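Local coordinates for protein gamma-glutamyltransferase 1 Threonine peptidase. MEROPS family T03 (Pseudomonas nitroreducens, PDB 7D9E) that catalyses transfer of the gamma-glutamyl group from glutathione and related compounds to amino acids, or to water with release of glutamate, at residues T2-V7 / V14-T19; D42-K47 / P66-L71; F54-S59 / H125-P130; S72-S77 / S95-S100. All coordinates share one frame; numbering follows the deposited sequence.

Contact 1 of 4, residues T2-V7 / V14-T19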
loop_
_atom_site.group_PDB
_atom_site.type_symbol
_atom_site.label_atom_id
_atom_site.label_comp_id
_atom_site.label_asym_id
_atom_site.label_seq_id
_atom_site.Cartn_x
_atom_site.Cartn_y
_atom_site.Cartn_z
ATOM N N THR B 2 2.448 -4.386 -2.425
ATOM C CA THR B 2 3.793 -4.057 -2.889
ATOM C C THR B 2 3.747 -2.660 -3.485
ATOM O O THR B 2 2.675 -2.102 -3.724
ATOM C CB THR B 2 4.335 -5.101 -3.862
ATOM O OG1 THR B 2 5.730 -4.892 -4.048
ATOM C CG2 THR B 2 3.642 -5.068 -5.218
ATOM N N HIS B 3 4.926 -2.088 -3.693
ATOM C CA HIS B 3 5.046 -0.735 -4.178
ATOM C C HIS B 3 6.164 -0.680 -5.207
ATOM O O HIS B 3 7.205 -1.315 -5.035
ATOM C CB HIS B 3 5.418 0.232 -3.020
ATOM C CG HIS B 3 5.524 1.643 -3.478
ATOM N ND1 HIS B 3 4.420 2.446 -3.653
ATOM C CD2 HIS B 3 6.594 2.374 -3.871
ATOM C CE1 HIS B 3 4.800 3.606 -4.156
ATOM N NE2 HIS B 3 6.120 3.588 -4.290
ATOM N N PHE B 4 5.994 0.161 -6.227
ATOM C CA PHE B 4 7.105 0.518 -7.104
ATOM C C PHE B 4 7.062 2.008 -7.409
ATOM O O PHE B 4 6.011 2.663 -7.345
ATOM C CB PHE B 4 7.140 -0.330 -8.389
ATOM C CG PHE B 4 5.943 -0.199 -9.277
ATOM C CD1 PHE B 4 5.848 0.829 -10.213
ATOM C CD2 PHE B 4 4.928 -1.124 -9.224
ATOM C CE1 PHE B 4 4.771 0.931 -11.053
ATOM C CE2 PHE B 4 3.825 -1.017 -10.060
ATOM C CZ PHE B 4 3.750 0.001 -10.965
ATOM N N SER B 5 8.251 2.530 -7.740
ATOM C CA SER B 5 8.476 3.947 -8.018
ATOM C C SER B 5 9.212 4.066 -9.339
ATOM O O SER B 5 10.172 3.317 -9.586
ATOM C CB SER B 5 9.334 4.538 -6.898
ATOM O OG SER B 5 8.606 4.566 -5.661
ATOM N N ILE B 6 8.786 5.020 -10.184
ATOM C CA ILE B 6 9.394 5.239 -11.493
ATOM C C ILE B 6 9.508 6.735 -11.746
ATOM O O ILE B 6 8.595 7.505 -11.435
ATOM C CB ILE B 6 8.592 4.580 -12.633
ATOM C CG1 ILE B 6 8.558 3.052 -12.443
ATOM C CG2 ILE B 6 9.166 4.896 -13.978
ATOM C CD1 ILE B 6 7.497 2.349 -13.262
ATOM N N VAL B 7 10.630 7.137 -12.326
ATOM C CA VAL B 7 10.831 8.491 -12.828
ATOM C C VAL B 7 11.377 8.357 -14.244
ATOM O O VAL B 7 12.286 7.557 -14.480
ATOM C CB VAL B 7 11.810 9.297 -11.949
ATOM C CG1 VAL B 7 12.053 10.695 -12.531
ATOM C CG2 VAL B 7 11.269 9.410 -10.534
ATOM N N VAL B 14 5.849 8.257 -11.253
ATOM C CA VAL B 14 4.739 7.415 -10.818
ATOM C C VAL B 14 5.147 6.710 -9.530
ATOM O O VAL B 14 6.224 6.100 -9.459
ATOM C CB VAL B 14 4.337 6.377 -11.886
ATOM C CG1 VAL B 14 3.310 5.376 -11.300
ATOM C CG2 VAL B 14 3.788 7.038 -13.129
ATOM N N SER B 15 4.270 6.768 -8.523
ATOM C CA SER B 15 4.416 6.016 -7.289
ATOM C C SER B 15 3.160 5.171 -7.154
ATOM O O SER B 15 2.066 5.716 -7.042
ATOM C CB SER B 15 4.536 7.008 -6.131
ATOM O OG SER B 15 5.079 6.394 -4.986
ATOM N N ASN B 16 3.315 3.848 -7.193
ATOM C CA ASN B 16 2.157 2.961 -7.284
ATOM C C ASN B 16 2.204 1.911 -6.191
ATOM O O ASN B 16 3.141 1.106 -6.147
ATOM C CB ASN B 16 2.133 2.266 -8.640
ATOM C CG ASN B 16 0.863 1.534 -8.864
ATOM O OD1 ASN B 16 -0.134 2.129 -9.235
ATOM N ND2 ASN B 16 0.874 0.234 -8.588
ATOM N N THR B 17 1.170 1.895 -5.337
ATOM C CA THR B 17 1.025 0.885 -4.295
ATOM C C THR B 17 -0.229 0.096 -4.626
ATOM O O THR B 17 -1.298 0.685 -4.827
ATOM C CB THR B 17 0.869 1.516 -2.896
ATOM O OG1 THR B 17 1.903 2.482 -2.651
ATOM C CG2 THR B 17 0.988 0.455 -1.843
ATOM N N TYR B 18 -0.115 -1.231 -4.670
ATOM C CA TYR B 18 -1.290 -2.050 -4.955
ATOM C C TYR B 18 -1.166 -3.374 -4.220
ATOM O O TYR B 18 -0.105 -3.731 -3.705
ATOM C CB TYR B 18 -1.608 -2.108 -6.463
ATOM C CG TYR B 18 -0.756 -2.973 -7.360
ATOM C CD1 TYR B 18 0.526 -3.359 -7.009
ATOM C CD2 TYR B 18 -1.236 -3.380 -8.598
ATOM C CE1 TYR B 18 1.300 -4.154 -7.855
ATOM C CE2 TYR B 18 -0.478 -4.181 -9.445
ATOM C CZ TYR B 18 0.792 -4.556 -9.065
ATOM O OH TYR B 18 1.563 -5.345 -9.886
ATOM N N THR B 19 -2.274 -4.109 -4.158
ATOM C CA THR B 19 -2.392 -5.156 -3.156
ATOM C C THR B 19 -3.545 -6.104 -3.407
ATOM O O THR B 19 -4.518 -5.771 -4.088
ATOM C CB THR B 19 -2.562 -4.514 -1.752
ATOM O OG1 THR B 19 -2.356 -5.496 -0.729
ATOM C CG2 THR B 19 -3.909 -3.841 -1.566
#
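His3 and Thr17 meet at a non-hydrogen-bonded position of an antiparallel hairpin, where the side chains supply a polar link that the backbone does not. Thr17 OG1 comes to the edge of the imidazole, near its plane, and makes a 2.7 Å hydrogen bond with His3 ND1. The ring reaches it because CG lies anti to the backbone N (chi1 -179°), which lays the imidazole over strand 14-19. At the other nitrogen, His3 NE2 donates to Ser5 OG at 3.0 Å, a bond bent to 137°. Two partners close to the ring plane, one at each nitrogen, would resist its rotation. From Ser5 OG the polar chain continues to Gln168 O; separately, Ser15 OG is hydrogen-bonded to Ser77 O.

Backbone groups are satisfied in reciprocal pairs at Thr2-Tyr18, Phe4-Asn16 and Ile6-Val14, with Asn16 N 2.9 Å from Phe4 O. Between these pairs His3 CA approaches Asn16 O at 3.3 Å. On the face that carries Phe4, Asn16 CB sits over the phenyl ring, 3.9 Å from its centroid, while Asn16 OD1 is hydrogen-bonded to Tyr93 OH of the other chain.

The hairpin pairs with an antiparallel strand of that other chain, so the sheet runs on across the interface. Its Ser5 and Ser15 face packs on Val88 of strand 84-90, and Ser5 also touches Ile170 of strand 168-173.

Contact 2 of 4, residues D42-K47 / P66-L71. With DON (6-diazenyl-5-oxo-L-norleucine), chain D.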
loop_
_atom_site.group_PDB
_atom_site.type_symbol
_atom_site.label_atom_id
_atom_site.label_comp_id
_atom_site.label_asym_id
_atom_site.label_seq_id
_atom_site.Cartn_x
_atom_site.Cartn_y
_atom_site.Cartn_z
ATOM N N ASP B 42 -11.521 -7.199 4.621
ATOM C CA ASP B 42 -11.110 -7.141 6.017
ATOM C C ASP B 42 -10.642 -5.750 6.435
ATOM O O ASP B 42 -10.474 -5.492 7.632
ATOM C CB ASP B 42 -10.007 -8.159 6.312
ATOM C CG ASP B 42 -9.717 -8.266 7.797
ATOM O OD1 ASP B 42 -10.617 -8.717 8.537
ATOM O OD2 ASP B 42 -8.593 -7.931 8.242
ATOM N N ASP B 43 -10.419 -4.851 5.491
ATOM C CA ASP B 43 -10.054 -3.487 5.834
ATOM C C ASP B 43 -11.248 -2.642 6.276
ATOM O O ASP B 43 -11.037 -1.555 6.829
ATOM C CB ASP B 43 -9.358 -2.860 4.643
ATOM C CG ASP B 43 -7.873 -3.199 4.577
ATOM O OD1 ASP B 43 -7.329 -3.870 5.508
ATOM O OD2 ASP B 43 -7.238 -2.833 3.572
ATOM N N PHE B 44 -12.477 -3.085 6.037
ATOM C CA PHE B 44 -13.604 -2.430 6.678
ATOM C C PHE B 44 -13.592 -2.751 8.173
ATOM O O PHE B 44 -12.965 -3.719 8.620
ATOM C CB PHE B 44 -14.929 -2.958 6.140
ATOM C CG PHE B 44 -15.334 -2.428 4.786
ATOM C CD1 PHE B 44 -15.588 -1.095 4.582
ATOM C CD2 PHE B 44 -15.499 -3.318 3.722
ATOM C CE1 PHE B 44 -16.010 -0.625 3.327
ATOM C CE2 PHE B 44 -15.920 -2.854 2.473
ATOM C CZ PHE B 44 -16.176 -1.518 2.284
ATOM N N SER B 45 -14.309 -1.953 8.953
ATOM C CA SER B 45 -14.666 -2.353 10.309
ATOM C C SER B 45 -15.790 -3.389 10.230
ATOM O O SER B 45 -16.861 -3.106 9.685
ATOM C CB SER B 45 -15.111 -1.131 11.110
ATOM O OG SER B 45 -15.443 -1.498 12.439
ATOM N N SER B 46 -15.540 -4.597 10.749
ATOM C CA SER B 46 -16.552 -5.650 10.745
ATOM C C SER B 46 -17.525 -5.511 11.903
ATOM O O SER B 46 -18.641 -6.039 11.840
ATOM C CB SER B 46 -15.881 -7.024 10.863
ATOM O OG SER B 46 -15.019 -7.291 9.772
ATOM N N LYS B 47 -17.111 -4.840 12.969
ATOM C CA LYS B 47 -17.833 -4.668 14.211
ATOM C C LYS B 47 -17.152 -3.497 14.907
ATOM O O LYS B 47 -15.918 -3.484 15.029
ATOM C CB LYS B 47 -17.748 -5.925 15.071
ATOM C CG LYS B 47 -18.718 -5.935 16.234
ATOM C CD LYS B 47 -18.492 -7.146 17.125
ATOM N N PRO B 66 -22.523 -1.432 0.608
ATOM C CA PRO B 66 -22.331 -1.778 -0.805
ATOM C C PRO B 66 -21.792 -0.595 -1.605
ATOM O O PRO B 66 -22.192 0.555 -1.398
ATOM C CB PRO B 66 -23.727 -2.210 -1.257
ATOM C CG PRO B 66 -24.641 -1.701 -0.229
ATOM C CD PRO B 66 -23.912 -1.610 1.051
ATOM N N GLY B 67 -20.847 -0.889 -2.509
ATOM C CA GLY B 67 -20.228 0.103 -3.370
ATOM C C GLY B 67 -19.186 0.986 -2.713
ATOM O O GLY B 67 -18.643 1.890 -3.378
ATOM N N LYS B 68 -18.874 0.749 -1.452
ATOM C CA LYS B 68 -17.959 1.565 -0.670
ATOM C C LYS B 68 -16.532 1.044 -0.759
ATOM O O LYS B 68 -16.288 -0.165 -0.805
ATOM C CB LYS B 68 -18.422 1.520 0.793
ATOM C CG LYS B 68 -17.818 2.566 1.727
ATOM C CD LYS B 68 -18.520 2.457 3.093
ATOM C CE LYS B 68 -17.947 3.377 4.155
ATOM N NZ LYS B 68 -18.691 3.228 5.455
ATOM N N ARG B 69 -15.587 1.980 -0.750
ATOM C CA ARG B 69 -14.177 1.661 -0.664
ATOM C C ARG B 69 -13.791 1.551 0.800
ATOM O O ARG B 69 -14.156 2.400 1.620
ATOM C CB ARG B 69 -13.334 2.727 -1.358
ATOM C CG ARG B 69 -13.520 2.699 -2.852
ATOM C CD ARG B 69 -13.123 4.013 -3.493
ATOM N NE ARG B 69 -12.546 3.831 -4.821
ATOM C CZ ARG B 69 -13.259 3.704 -5.939
ATOM N NH1 ARG B 69 -14.579 3.717 -5.906
ATOM N NH2 ARG B 69 -12.631 3.564 -7.092
ATOM N N MET B 70 -13.092 0.489 1.127
ATOM C CA MET B 70 -12.587 0.271 2.471
ATOM C C MET B 70 -11.351 1.100 2.755
ATOM O O MET B 70 -10.498 1.308 1.887
ATOM C CB MET B 70 -12.476 -1.248 2.671
ATOM C CG MET B 70 -11.461 -2.049 1.870
ATOM S SD MET B 70 -11.850 -2.158 0.083
ATOM C CE MET B 70 -13.326 -3.158 -0.002
ATOM N N LEU B 71 -11.308 1.665 3.960
ATOM C CA LEU B 71 -10.186 2.515 4.359
ATOM C C LEU B 71 -8.865 1.780 4.186
ATOM O O LEU B 71 -8.742 0.605 4.514
ATOM C CB LEU B 71 -10.347 2.934 5.821
ATOM C CG LEU B 71 -9.357 3.988 6.337
ATOM C CD1 LEU B 71 -9.614 5.324 5.684
ATOM C CD2 LEU B 71 -9.451 4.116 7.839
HETATM O O DON D . -4.937 -1.187 2.098
HETATM C C DON D . -4.287 -1.450 3.246
HETATM O OXT DON D . -3.985 -0.520 3.987
HETATM C CA DON D . -3.918 -2.916 3.364
HETATM N N DON D . -4.948 -3.769 2.813
HETATM C CB DON D . -2.513 -2.957 2.724
HETATM C C1E DON D . -2.009 -4.359 2.558
HETATM C C1D DON D . -0.549 -4.280 2.194
HETATM O O1J DON D . 0.035 -3.197 2.030
#
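The pocket that holds the alpha-amino group of 6-diazenyl-5-oxo-L-norleucine is backed by two parts of the long connection between strands 13-19 and 77-81, which meet through Asp43, Phe44 and Met70. Asp43 OD2 accepts a hydrogen bond from the ligand N at 2.6 Å. Behind this carboxylate no hydrogen bond joins the two segments; carbon meets carbon and backbone carbonyls. Asp43 CB rests 3.6 Å from Met70 CG and 3.5 Å from Leu71 O, so the stem of the acid is wedged against the chain of segment 66-71 while its head faces the ligand.

One residue further on, the Phe44 ring receives Met70 on one face. Met70 CB stands almost exactly over the ring centre, 3.5 Å from the centroid and 4° off the normal, a CH-pi contact between side chains that cross at about a right angle. With CG between the backbone N and the carbonyl carbon (chi1 67°), and with further bends at chi2 and chi3, the methionine curls round so that Met70 CE reaches Phe44 CE2 at 3.6 Å. Its SD stands oblique to the ring, 5.2 Å from the centroid, a Met-aromatic contact. Lys68 O approaches Phe44 CZ at 3.4 Å, at the ring edge. The extended aliphatic chain of Lys68 runs past CE1, and its NZ is hydrogen-bonded to Ala63 O and salt-bridged to Glu65.

Asp43 OD2 also forms a salt bridge with Arg94 of the other chain and lies close to Glu40. The arginine probably offsets the crowding of the two acids, leaving a negative patch suited to an ammonium group.

Contact 3 of 4, residues F54-S59 / H125-P130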
loop_
_atom_site.group_PDB
_atom_site.type_symbol
_atom_site.label_atom_id
_atom_site.label_comp_id
_atom_site.label_asym_id
_atom_site.label_seq_id
_atom_site.Cartn_x
_atom_site.Cartn_y
_atom_site.Cartn_z
ATOM N N PHE B 54 -4.645 -6.094 10.968
ATOM C CA PHE B 54 -3.522 -5.212 11.268
ATOM C C PHE B 54 -3.660 -4.537 12.626
ATOM O O PHE B 54 -2.851 -3.669 12.966
ATOM C CB PHE B 54 -3.366 -4.169 10.165
ATOM C CG PHE B 54 -2.825 -4.730 8.885
ATOM C CD1 PHE B 54 -1.517 -5.174 8.809
ATOM C CD2 PHE B 54 -3.638 -4.847 7.765
ATOM C CE1 PHE B 54 -1.018 -5.710 7.629
ATOM C CE2 PHE B 54 -3.142 -5.381 6.591
ATOM C CZ PHE B 54 -1.837 -5.813 6.521
ATOM N N GLY B 55 -4.663 -4.923 13.412
ATOM C CA GLY B 55 -4.833 -4.377 14.738
ATOM C C GLY B 55 -5.543 -3.047 14.792
ATOM O O GLY B 55 -5.579 -2.433 15.863
ATOM N N VAL B 56 -6.107 -2.577 13.674
ATOM C CA VAL B 56 -6.734 -1.263 13.623
ATOM C C VAL B 56 -8.239 -1.415 13.772
ATOM O O VAL B 56 -8.830 -2.437 13.396
ATOM C CB VAL B 56 -6.354 -0.485 12.343
ATOM C CG1 VAL B 56 -4.849 -0.247 12.300
ATOM C CG2 VAL B 56 -6.817 -1.211 11.095
ATOM N N VAL B 57 -8.865 -0.388 14.338
ATOM C CA VAL B 57 -10.285 -0.417 14.656
ATOM C C VAL B 57 -11.006 0.691 13.901
ATOM O O VAL B 57 -10.397 1.580 13.305
ATOM C CB VAL B 57 -10.546 -0.306 16.175
ATOM C CG1 VAL B 57 -9.869 -1.454 16.911
ATOM C CG2 VAL B 57 -10.066 1.038 16.721
ATOM N N GLY B 58 -12.337 0.623 13.935
ATOM C CA GLY B 58 -13.144 1.666 13.333
ATOM C C GLY B 58 -14.561 1.582 13.860
ATOM O O GLY B 58 -14.877 0.791 14.755
ATOM N N SER B 59 -15.412 2.435 13.302
ATOM C CA SER B 59 -16.832 2.424 13.626
ATOM C C SER B 59 -17.614 2.741 12.355
ATOM O O SER B 59 -17.422 2.067 11.335
ATOM C CB SER B 59 -17.137 3.355 14.797
ATOM O OG SER B 59 -16.723 4.680 14.546
ATOM N N HIS B 125 7.075 0.820 15.082
ATOM C CA HIS B 125 5.703 1.255 14.870
ATOM C C HIS B 125 4.894 1.189 16.157
ATOM O O HIS B 125 4.977 0.211 16.906
ATOM C CB HIS B 125 5.064 0.338 13.823
ATOM C CG HIS B 125 3.624 0.617 13.557
ATOM N ND1 HIS B 125 3.198 1.724 12.851
ATOM C CD2 HIS B 125 2.508 -0.060 13.916
ATOM C CE1 HIS B 125 1.875 1.701 12.767
ATOM N NE2 HIS B 125 1.434 0.633 13.411
ATOM N N HIS B 126 4.089 2.225 16.386
ATOM C CA HIS B 126 3.103 2.254 17.447
ATOM C C HIS B 126 1.796 2.770 16.859
ATOM O O HIS B 126 1.803 3.589 15.943
ATOM C CB HIS B 126 3.563 3.177 18.587
ATOM C CG HIS B 126 2.561 3.315 19.683
ATOM N ND1 HIS B 126 2.181 2.250 20.475
ATOM C CD2 HIS B 126 1.854 4.382 20.116
ATOM C CE1 HIS B 126 1.268 2.660 21.342
ATOM N NE2 HIS B 126 1.056 3.950 21.148
ATOM N N GLN B 127 0.656 2.273 17.384
ATOM C CA GLN B 127 -0.634 2.637 16.794
ATOM C C GLN B 127 -1.753 2.724 17.825
ATOM O O GLN B 127 -2.916 2.446 17.504
ATOM C CB GLN B 127 -0.980 1.677 15.656
ATOM C CG GLN B 127 -0.996 0.210 16.073
ATOM C CD GLN B 127 -1.467 -0.699 14.956
ATOM O OE1 GLN B 127 -1.087 -0.526 13.792
ATOM N NE2 GLN B 127 -2.297 -1.672 15.302
ATOM N N LEU B 128 -1.427 3.177 19.041
ATOM C CA LEU B 128 -2.385 3.454 20.113
ATOM C C LEU B 128 -2.949 2.173 20.714
ATOM O O LEU B 128 -2.901 1.978 21.937
ATOM C CB LEU B 128 -3.510 4.400 19.670
ATOM C CG LEU B 128 -4.477 4.822 20.770
ATOM C CD1 LEU B 128 -3.731 5.569 21.873
ATOM C CD2 LEU B 128 -5.587 5.700 20.206
ATOM N N LEU B 129 -3.503 1.305 19.866
ATOM C CA LEU B 129 -3.973 -0.013 20.268
ATOM C C LEU B 129 -3.318 -1.038 19.353
ATOM O O LEU B 129 -3.404 -0.909 18.116
ATOM C CB LEU B 129 -5.489 -0.129 20.147
ATOM C CG LEU B 129 -6.294 0.844 20.999
ATOM C CD1 LEU B 129 -7.761 0.683 20.651
ATOM C CD2 LEU B 129 -6.043 0.592 22.472
ATOM N N PRO B 130 -2.700 -2.095 19.899
ATOM C CA PRO B 130 -2.639 -2.463 21.318
ATOM C C PRO B 130 -1.907 -1.458 22.209
ATOM O O PRO B 130 -0.933 -0.822 21.777
ATOM C CB PRO B 130 -1.862 -3.794 21.295
ATOM C CG PRO B 130 -2.136 -4.358 19.935
ATOM C CD PRO B 130 -2.133 -3.145 19.030
#
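Gln127 points its terminal amide at the backbone of Phe54 and Gly55, and the orientation of that amide decides the contact. Its CG lies between the backbone N and the carbonyl carbon (chi1 56°), and the chain beyond is extended, which carries the amide across to the other loop. Gln127 NE2 donates to Phe54 O at 3.1 Å, nearly straight at 165°; the oxygen lies in the amide plane, and the bond falls on a lone pair in the carbonyl plane. The same nitrogen gives a second bond, to Leu129 O at 3.1 Å, with that oxygen tilted somewhat from the amide plane.

On the other branch, Gln127 OE1 accepts from His125 NE2 at 2.8 Å, in the plane of the imidazole, and from Ser95 OG. Four bonds therefore hold the amide and leave little doubt which end is nitrogen. Gly55, with no side chain, lets the amide come close to the backbone. Val56 crosses Gln127 at about a right angle, its CG1 4.1 Å from Gln127 OE1, as plain packing.

Phe54 O also receives a weak hydrogen bond from Arg96 NH1, and the phenyl ring of Phe54 turns away from Gln127, its nearest atoms about 4 Å from the bound ligand. In this Ntn-hydrolase clan enzyme, a buried glutamine, its amide bonded at both ends, thus joins the pocket loop carrying Phe54 to the residues after strand 125-126.

Contact 4 of 4, residues S72-S77 / S95-S100. With DON (6-diazenyl-5-oxo-L-norleucine), chain D.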
loop_
_atom_site.group_PDB
_atom_site.type_symbol
_atom_site.label_atom_id
_atom_site.label_comp_id
_atom_site.label_asym_id
_atom_site.label_seq_id
_atom_site.Cartn_x
_atom_site.Cartn_y
_atom_site.Cartn_z
ATOM N N SER B 72 -7.865 2.491 3.688
ATOM C CA SER B 72 -6.547 1.929 3.436
ATOM C C SER B 72 -5.506 2.706 4.222
ATOM O O SER B 72 -5.758 3.813 4.710
ATOM C CB SER B 72 -6.253 2.020 1.949
ATOM O OG SER B 72 -5.008 1.443 1.623
ATOM N N SER B 73 -4.330 2.095 4.335
ATOM C CA SER B 73 -3.143 2.798 4.796
ATOM C C SER B 73 -2.152 3.047 3.676
ATOM O O SER B 73 -1.100 3.642 3.923
ATOM C CB SER B 73 -2.456 2.003 5.907
ATOM O OG SER B 73 -3.329 1.800 7.023
ATOM N N MET B 74 -2.437 2.596 2.464
ATOM C CA MET B 74 -1.458 2.673 1.368
ATOM C C MET B 74 -1.253 4.146 1.016
ATOM O O MET B 74 -2.207 4.924 0.925
ATOM C CB MET B 74 -2.067 1.923 0.199
ATOM C CG MET B 74 -1.900 0.401 0.307
ATOM S SD MET B 74 -2.390 -0.531 -1.151
ATOM C CE MET B 74 -4.043 -0.020 -1.454
ATOM N N SER B 75 0.012 4.537 0.833
ATOM C CA SER B 75 0.376 5.950 0.790
ATOM C C SER B 75 1.453 6.226 -0.251
ATOM O O SER B 75 2.520 6.750 0.068
ATOM C CB SER B 75 0.862 6.390 2.169
ATOM O OG SER B 75 -0.123 6.168 3.171
ATOM N N PRO B 76 1.201 5.897 -1.511
ATOM C CA PRO B 76 2.193 6.200 -2.552
ATOM C C PRO B 76 2.420 7.701 -2.594
ATOM O O PRO B 76 1.472 8.483 -2.604
ATOM C CB PRO B 76 1.540 5.698 -3.837
ATOM C CG PRO B 76 0.040 5.642 -3.514
ATOM C CD PRO B 76 -0.033 5.309 -2.062
ATOM N N SER B 77 3.685 8.104 -2.577
ATOM C CA SER B 77 4.027 9.492 -2.335
ATOM C C SER B 77 5.075 9.996 -3.312
ATOM O O SER B 77 5.941 9.248 -3.779
ATOM C CB SER B 77 4.624 9.589 -0.916
ATOM O OG SER B 77 3.652 9.308 0.095
ATOM N N SER B 95 -0.964 -1.311 8.363
ATOM C CA SER B 95 -1.074 -0.093 9.145
ATOM C C SER B 95 0.280 0.536 9.466
ATOM O O SER B 95 0.309 1.638 10.034
ATOM C CB SER B 95 -1.817 -0.360 10.454
ATOM O OG SER B 95 -1.128 -1.327 11.236
ATOM N N ARG B 96 1.399 -0.097 9.091
ATOM C CA ARG B 96 2.715 0.488 9.274
ATOM C C ARG B 96 3.160 1.333 8.083
ATOM O O ARG B 96 4.239 1.907 8.111
ATOM C CB ARG B 96 3.775 -0.599 9.446
ATOM C CG ARG B 96 3.689 -1.521 10.686
ATOM C CD ARG B 96 2.357 -2.112 11.017
ATOM N NE ARG B 96 2.557 -3.145 12.038
ATOM C CZ ARG B 96 1.610 -3.849 12.626
ATOM N NH1 ARG B 96 0.320 -3.647 12.362
ATOM N NH2 ARG B 96 1.961 -4.751 13.532
ATOM N N ILE B 97 2.368 1.409 7.026
ATOM C CA ILE B 97 2.857 2.016 5.789
ATOM C C ILE B 97 3.205 3.478 5.997
ATOM O O ILE B 97 4.278 3.930 5.592
ATOM C CB ILE B 97 1.822 1.843 4.663
ATOM C CG1 ILE B 97 1.797 0.401 4.168
ATOM C CG2 ILE B 97 2.132 2.841 3.512
ATOM C CD1 ILE B 97 0.674 0.085 3.218
ATOM N N PHE B 98 2.265 4.257 6.546
ATOM C CA PHE B 98 2.514 5.691 6.633
ATOM C C PHE B 98 3.478 6.017 7.761
ATOM O O PHE B 98 4.204 7.014 7.667
ATOM C CB PHE B 98 1.217 6.486 6.664
ATOM C CG PHE B 98 0.223 6.049 7.688
ATOM C CD1 PHE B 98 0.371 6.425 9.008
ATOM C CD2 PHE B 98 -0.888 5.303 7.308
ATOM C CE1 PHE B 98 -0.559 6.034 9.960
ATOM C CE2 PHE B 98 -1.845 4.926 8.250
ATOM C CZ PHE B 98 -1.669 5.299 9.578
ATOM N N THR B 99 3.539 5.201 8.823
ATOM C CA THR B 99 4.587 5.451 9.809
ATOM C C THR B 99 5.963 5.118 9.247
ATOM O O THR B 99 6.952 5.785 9.606
ATOM C CB THR B 99 4.344 4.721 11.134
ATOM O OG1 THR B 99 4.365 3.318 10.931
ATOM C CG2 THR B 99 3.025 5.182 11.789
ATOM N N SER B 100 6.060 4.103 8.372
ATOM C CA SER B 100 7.360 3.829 7.750
ATOM C C SER B 100 7.768 4.938 6.785
ATOM O O SER B 100 8.933 5.346 6.767
ATOM C CB SER B 100 7.375 2.494 7.037
ATOM O OG SER B 100 7.644 1.409 7.934
HETATM O O DON D . -4.937 -1.187 2.098
HETATM C C DON D . -4.287 -1.450 3.246
HETATM O OXT DON D . -3.985 -0.520 3.987
HETATM C CA DON D . -3.918 -2.916 3.364
HETATM N N DON D . -4.948 -3.769 2.813
HETATM C CB DON D . -2.513 -2.957 2.724
HETATM C C1E DON D . -2.009 -4.359 2.558
HETATM C C1D DON D . -0.549 -4.280 2.194
HETATM O O1J DON D . 0.035 -3.197 2.030
#
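The Phe98 ring meets Ser75 OG at its edge, near the ring plane, and Ser73 OG obliquely, with Phe98 CE2 3.7 Å from that second hydroxyl; Ser95 O lies over one face, offset toward the rim. A phenyl ring of the other chain, Phe311, also meets it, the planes about 30° apart. This packing sets the start of helix 97-109 against a loop that opens with an ST turn, in which Ser72 OG accepts from Met74 N at 2.9 Å.

The turn serves the ligand pocket. Having accepted that N-H, Ser72 OG donates to O of the ligand carboxylate at 2.7 Å, while Ser73 N gives a straight bond (169°) to the other oxygen, OXT, also at 2.7 Å. Each carboxylate oxygen is thus gripped from the loop. Met74 and Ile97 lie side by side, Met74 CG 3.9 Å from Ile97 CD1, and both side chains line the ligand pocket.

Ser75 OG donates to Ser73 O at 2.8 Å from above the carbonyl plane, and Ile97 CG2 touches the same oxygen at 3.4 Å. Beyond it, Ile97 CD1 stops 3.5 Å from O1J of the ligand.

In the fold
Contacts 1, 2 and 4 hold residues of the ligand pocket, and Phe54 of contact 3 comes within about 4 Å of the ligand. Contacts 2 and 4 adjoin at Leu71-Ser72, their centres about 17 Å apart: contact 2 supplies Asp43 to the amino group, contact 4 grips the carboxylate. Contact 1, its centre about 12 Å from that of contact 4, touches it through Thr17 CG2 and Met74 SD, 3.6 Å apart. Its Thr17 side chain comes within about 3 Å of that of Thr1, the probable nucleophile, and Thr19 OG1 is hydrogen-bonded to Thr1 N. Contact 4 is nested in the loop closed by contact 3, and the two touch where Gln127 OE1 lies 2.7 Å from Ser95 OG.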